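Local coordinates for protein thermosome subunit (Methanococcoides burtonii, PDB 3AQ1) that probably acts as a group II chaperonin that binds unfolded proteins and uses ATP binding and hydrolysis to help them fold, at residues E293-E305 and K310-A322. Residues are numbered along the deposited sequence; the frame is centred on the assembly and turned at random.
Sequences EDVGTAGLVEEKE and KMTYVTGCQNSKA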
loop_
_atom_site.group_PDB
_atom_site.type_symbol
_atom_site.label_atom_id
_atom_site.label_comp_id
_atom_site.label_asym_id
_atom_site.label_seq_id
_atom_site.Cartn_x
_atom_site.Cartn_y
_atom_site.Cartn_z
ATOM N N GLU A 293 1.951 29.731 -14.784
ATOM C CA GLU A 293 2.059 28.274 -14.806
ATOM C C GLU A 293 2.000 27.689 -13.387
ATOM O O GLU A 293 1.638 26.520 -13.189
ATOM C CB GLU A 293 3.353 27.841 -15.510
ATOM C CG GLU A 293 3.456 28.291 -16.976
ATOM C CD GLU A 293 4.431 29.458 -17.199
ATOM O OE1 GLU A 293 5.661 29.246 -17.081
ATOM O OE2 GLU A 293 3.973 30.583 -17.506
ATOM N N ASP A 294 2.344 28.519 -12.405
ATOM C CA ASP A 294 2.377 28.118 -11.004
ATOM C C ASP A 294 0.987 27.829 -10.436
ATOM O O ASP A 294 0.853 27.298 -9.337
ATOM C CB ASP A 294 3.073 29.197 -10.168
ATOM C CG ASP A 294 4.588 29.177 -10.329
ATOM O OD1 ASP A 294 5.145 28.085 -10.599
ATOM O OD2 ASP A 294 5.224 30.250 -10.176
ATOM N N VAL A 295 -0.038 28.161 -11.210
ATOM C CA VAL A 295 -1.417 28.116 -10.757
ATOM C C VAL A 295 -2.142 26.850 -11.171
ATOM O O VAL A 295 -2.151 26.480 -12.347
ATOM C CB VAL A 295 -2.176 29.310 -11.305
ATOM C CG1 VAL A 295 -3.679 29.239 -10.928
ATOM C CG2 VAL A 295 -1.515 30.594 -10.818
ATOM N N GLY A 296 -2.766 26.198 -10.193
ATOM C CA GLY A 296 -3.487 24.963 -10.428
ATOM C C GLY A 296 -4.951 25.226 -10.702
ATOM O O GLY A 296 -5.418 26.357 -10.607
ATOM N N THR A 297 -5.682 24.172 -11.038
ATOM C CA THR A 297 -7.098 24.309 -11.333
ATOM C C THR A 297 -7.926 23.209 -10.686
ATOM O O THR A 297 -7.456 22.092 -10.506
ATOM C CB THR A 297 -7.363 24.240 -12.847
ATOM O OG1 THR A 297 -7.120 22.908 -13.304
ATOM C CG2 THR A 297 -6.474 25.194 -13.598
ATOM N N ALA A 298 -9.174 23.532 -10.381
ATOM C CA ALA A 298 -10.121 22.564 -9.865
ATOM C C ALA A 298 -11.525 22.954 -10.287
ATOM O O ALA A 298 -11.872 24.116 -10.262
ATOM C CB ALA A 298 -10.038 22.519 -8.339
ATOM N N GLY A 299 -12.349 21.983 -10.645
ATOM C CA GLY A 299 -13.731 22.271 -10.969
ATOM C C GLY A 299 -14.422 23.155 -9.943
ATOM O O GLY A 299 -15.164 24.085 -10.297
ATOM N N LEU A 300 -14.188 22.872 -8.667
ATOM C CA LEU A 300 -14.935 23.535 -7.610
ATOM C C LEU A 300 -14.179 23.558 -6.282
ATOM O O LEU A 300 -13.597 22.572 -5.865
ATOM C CB LEU A 300 -16.303 22.854 -7.425
ATOM C CG LEU A 300 -17.248 23.332 -6.316
ATOM C CD1 LEU A 300 -17.655 24.774 -6.526
ATOM C CD2 LEU A 300 -18.479 22.443 -6.232
ATOM N N VAL A 301 -14.197 24.705 -5.626
ATOM C CA VAL A 301 -13.723 24.816 -4.271
ATOM C C VAL A 301 -14.828 25.453 -3.447
ATOM O O VAL A 301 -15.280 26.540 -3.775
ATOM C CB VAL A 301 -12.464 25.663 -4.192
ATOM C CG1 VAL A 301 -12.190 26.056 -2.738
ATOM C CG2 VAL A 301 -11.298 24.895 -4.793
ATOM N N GLU A 302 -15.288 24.765 -2.403
ATOM C CA GLU A 302 -16.332 25.320 -1.536
ATOM C C GLU A 302 -16.225 24.862 -0.095
ATOM O O GLU A 302 -15.659 23.816 0.197
ATOM C CB GLU A 302 -17.728 24.996 -2.057
ATOM C CG GLU A 302 -18.106 23.556 -1.976
ATOM C CD GLU A 302 -19.589 23.335 -2.213
ATOM O OE1 GLU A 302 -20.384 24.262 -1.936
ATOM O OE2 GLU A 302 -19.959 22.224 -2.651
ATOM N N GLU A 303 -16.756 25.685 0.797
ATOM C CA GLU A 303 -16.837 25.377 2.215
ATOM C C GLU A 303 -18.193 24.744 2.481
ATOM O O GLU A 303 -19.228 25.385 2.292
ATOM C CB GLU A 303 -16.698 26.667 3.022
ATOM C CG GLU A 303 -16.469 26.484 4.504
ATOM C CD GLU A 303 -16.374 27.827 5.225
ATOM O OE1 GLU A 303 -15.278 28.428 5.183
ATOM O OE2 GLU A 303 -17.382 28.285 5.821
ATOM N N LYS A 304 -18.191 23.476 2.885
ATOM C CA LYS A 304 -19.422 22.782 3.262
ATOM C C LYS A 304 -19.525 22.730 4.769
ATOM O O LYS A 304 -18.506 22.675 5.468
ATOM C CB LYS A 304 -19.470 21.353 2.712
ATOM C CG LYS A 304 -19.759 21.236 1.224
ATOM C CD LYS A 304 -20.221 19.820 0.860
ATOM C CE LYS A 304 -21.167 19.835 -0.349
ATOM N NZ LYS A 304 -21.929 18.556 -0.498
ATOM N N GLU A 305 -20.757 22.747 5.270
ATOM C CA GLU A 305 -20.991 22.484 6.686
ATOM C C GLU A 305 -21.282 20.989 6.957
ATOM O O GLU A 305 -22.308 20.457 6.535
ATOM C CB GLU A 305 -22.105 23.390 7.220
ATOM C CG GLU A 305 -22.007 23.667 8.711
ATOM C CD GLU A 305 -22.434 25.077 9.077
ATOM O OE1 GLU A 305 -22.775 25.852 8.158
ATOM O OE2 GLU A 305 -22.419 25.412 10.283
ATOM N N LYS A 310 -16.666 23.477 9.908
ATOM C CA LYS A 310 -16.738 23.607 8.455
ATOM C C LYS A 310 -15.462 23.058 7.812
ATOM O O LYS A 310 -14.388 23.060 8.428
ATOM C CB LYS A 310 -16.941 25.070 8.049
ATOM C CG LYS A 310 -18.047 25.800 8.803
ATOM C CD LYS A 310 -18.169 27.245 8.343
ATOM C CE LYS A 310 -19.140 28.066 9.197
ATOM N NZ LYS A 310 -19.375 29.434 8.616
ATOM N N MET A 311 -15.587 22.576 6.580
ATOM C CA MET A 311 -14.443 22.041 5.840
ATOM C C MET A 311 -14.334 22.552 4.386
ATOM O O MET A 311 -15.311 23.021 3.800
ATOM C CB MET A 311 -14.470 20.511 5.881
ATOM C CG MET A 311 -14.027 19.933 7.230
ATOM S SD MET A 311 -13.510 18.198 7.181
ATOM C CE MET A 311 -15.007 17.410 6.580
ATOM N N THR A 312 -13.144 22.452 3.802
ATOM C CA THR A 312 -12.958 22.896 2.419
ATOM C C THR A 312 -12.888 21.752 1.405
ATOM O O THR A 312 -11.925 21.000 1.392
ATOM C CB THR A 312 -11.714 23.760 2.272
ATOM O OG1 THR A 312 -11.904 24.986 2.979
ATOM C CG2 THR A 312 -11.482 24.086 0.817
ATOM N N TYR A 313 -13.916 21.630 0.563
ATOM C CA TYR A 313 -13.959 20.612 -0.495
ATOM C C TYR A 313 -13.368 21.115 -1.842
ATOM O O TYR A 313 -13.772 22.150 -2.365
ATOM C CB TYR A 313 -15.400 20.140 -0.719
ATOM C CG TYR A 313 -16.017 19.339 0.409
ATOM C CD1 TYR A 313 -16.371 18.003 0.228
ATOM C CD2 TYR A 313 -16.268 19.916 1.649
ATOM C CE1 TYR A 313 -16.938 17.272 1.246
ATOM C CE2 TYR A 313 -16.837 19.180 2.681
ATOM C CZ TYR A 313 -17.171 17.868 2.470
ATOM O OH TYR A 313 -17.737 17.141 3.489
ATOM N N VAL A 314 -12.415 20.371 -2.389
ATOM C CA VAL A 314 -11.830 20.663 -3.693
ATOM C C VAL A 314 -12.148 19.510 -4.656
ATOM O O VAL A 314 -11.449 18.518 -4.685
ATOM C CB VAL A 314 -10.306 20.833 -3.574
ATOM C CG1 VAL A 314 -9.711 21.190 -4.897
ATOM C CG2 VAL A 314 -9.981 21.896 -2.550
ATOM N N THR A 315 -13.221 19.644 -5.429
ATOM C CA THR A 315 -13.682 18.582 -6.325
ATOM C C THR A 315 -13.514 18.934 -7.811
ATOM O O THR A 315 -13.229 20.075 -8.174
ATOM C CB THR A 315 -15.163 18.257 -6.086
ATOM O OG1 THR A 315 -15.949 19.422 -6.329
ATOM C CG2 THR A 315 -15.386 17.842 -4.667
ATOM N N GLY A 316 -13.708 17.941 -8.669
ATOM C CA GLY A 316 -13.540 18.122 -10.101
ATOM C C GLY A 316 -12.127 18.469 -10.510
ATOM O O GLY A 316 -11.939 19.110 -11.528
ATOM N N CYS A 317 -11.137 18.049 -9.725
ATOM C CA CYS A 317 -9.756 18.504 -9.911
ATOM C C CYS A 317 -9.143 18.038 -11.211
ATOM O O CYS A 317 -9.545 17.013 -11.770
ATOM C CB CYS A 317 -8.852 18.075 -8.757
ATOM S SG CYS A 317 -8.990 19.047 -7.273
ATOM N N GLN A 318 -8.163 18.829 -11.657
ATOM C CA GLN A 318 -7.430 18.672 -12.910
ATOM C C GLN A 318 -7.112 17.211 -13.250
ATOM O O GLN A 318 -7.861 16.553 -13.984
ATOM C CB GLN A 318 -6.147 19.520 -12.835
ATOM C CG GLN A 318 -5.244 19.459 -14.068
ATOM C CD GLN A 318 -4.161 20.542 -14.083
ATOM O OE1 GLN A 318 -4.212 21.510 -13.319
ATOM N NE2 GLN A 318 -3.182 20.386 -14.973
ATOM N N ASN A 319 -5.996 16.715 -12.721
ATOM C CA ASN A 319 -5.598 15.320 -12.909
ATOM C C ASN A 319 -5.848 14.485 -11.658
ATOM O O ASN A 319 -4.918 14.115 -10.940
ATOM C CB ASN A 319 -4.127 15.228 -13.323
ATOM C CG ASN A 319 -3.924 15.456 -14.812
ATOM O OD1 ASN A 319 -4.365 14.656 -15.639
ATOM N ND2 ASN A 319 -3.251 16.549 -15.161
ATOM N N SER A 320 -7.113 14.189 -11.396
ATOM C CA SER A 320 -7.451 13.471 -10.189
ATOM C C SER A 320 -8.019 12.092 -10.475
ATOM O O SER A 320 -9.101 11.944 -11.049
ATOM C CB SER A 320 -8.431 14.270 -9.319
ATOM O OG SER A 320 -9.766 14.147 -9.782
ATOM N N LYS A 321 -7.257 11.083 -10.086
ATOM C CA LYS A 321 -7.841 9.794 -9.786
ATOM C C LYS A 321 -8.171 9.842 -8.287
ATOM O O LYS A 321 -9.068 9.141 -7.804
ATOM C CB LYS A 321 -6.864 8.665 -10.114
ATOM C CG LYS A 321 -7.004 8.123 -11.526
ATOM C CD LYS A 321 -8.405 7.586 -11.756
ATOM C CE LYS A 321 -8.506 6.871 -13.091
ATOM N NZ LYS A 321 -9.870 6.315 -13.300
ATOM N N ALA A 322 -7.455 10.730 -7.595
ATOM C CA ALA A 322 -7.556 10.953 -6.157
ATOM C C ALA A 322 -8.959 11.048 -5.550
ATOM O O ALA A 322 -9.896 11.569 -6.150
ATOM C CB ALA A 322 -6.739 12.180 -5.777
#
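E302 and Y313 pair through both of their backbone amides: Y313 N gives its hydrogen to E302 O at 2.8 Å, and E302 N returns one to Y313 O at 3.0 Å. The same double exchange satisfies L300 with T315 and, nearer the turn, K304 with M311, where M311 N meets K304 O almost straight (172° at the hydrogen). These reciprocal bonds make 300-305 and 310-315 the arms of an antiparallel beta hairpin, which is set in a mixed sheet, 300-305 beside strand 184-193 and 310-317 beside strand 169-172. A classic beta bulge interrupts the ladder, G299 and L300 both facing T315; L300 N donates to T315 O, while G299 N turns to G316 O from above the carbonyl plane. Over one face of the Y313 ring, the extended K304 chain brings CD 3.9 Å from the centroid in a CH-pi contact. A serine in place of Y313 would probably leave the K304 methylenes without the aromatic face they rest on. On the other side of the hairpin, V314 CG1 lies 3.7 Å from A298 CB, and V301 packs alongside V314. There T312 OG1 is satisfied by K174 O and Y262 OH, and the E303 carboxylate pairs with R176.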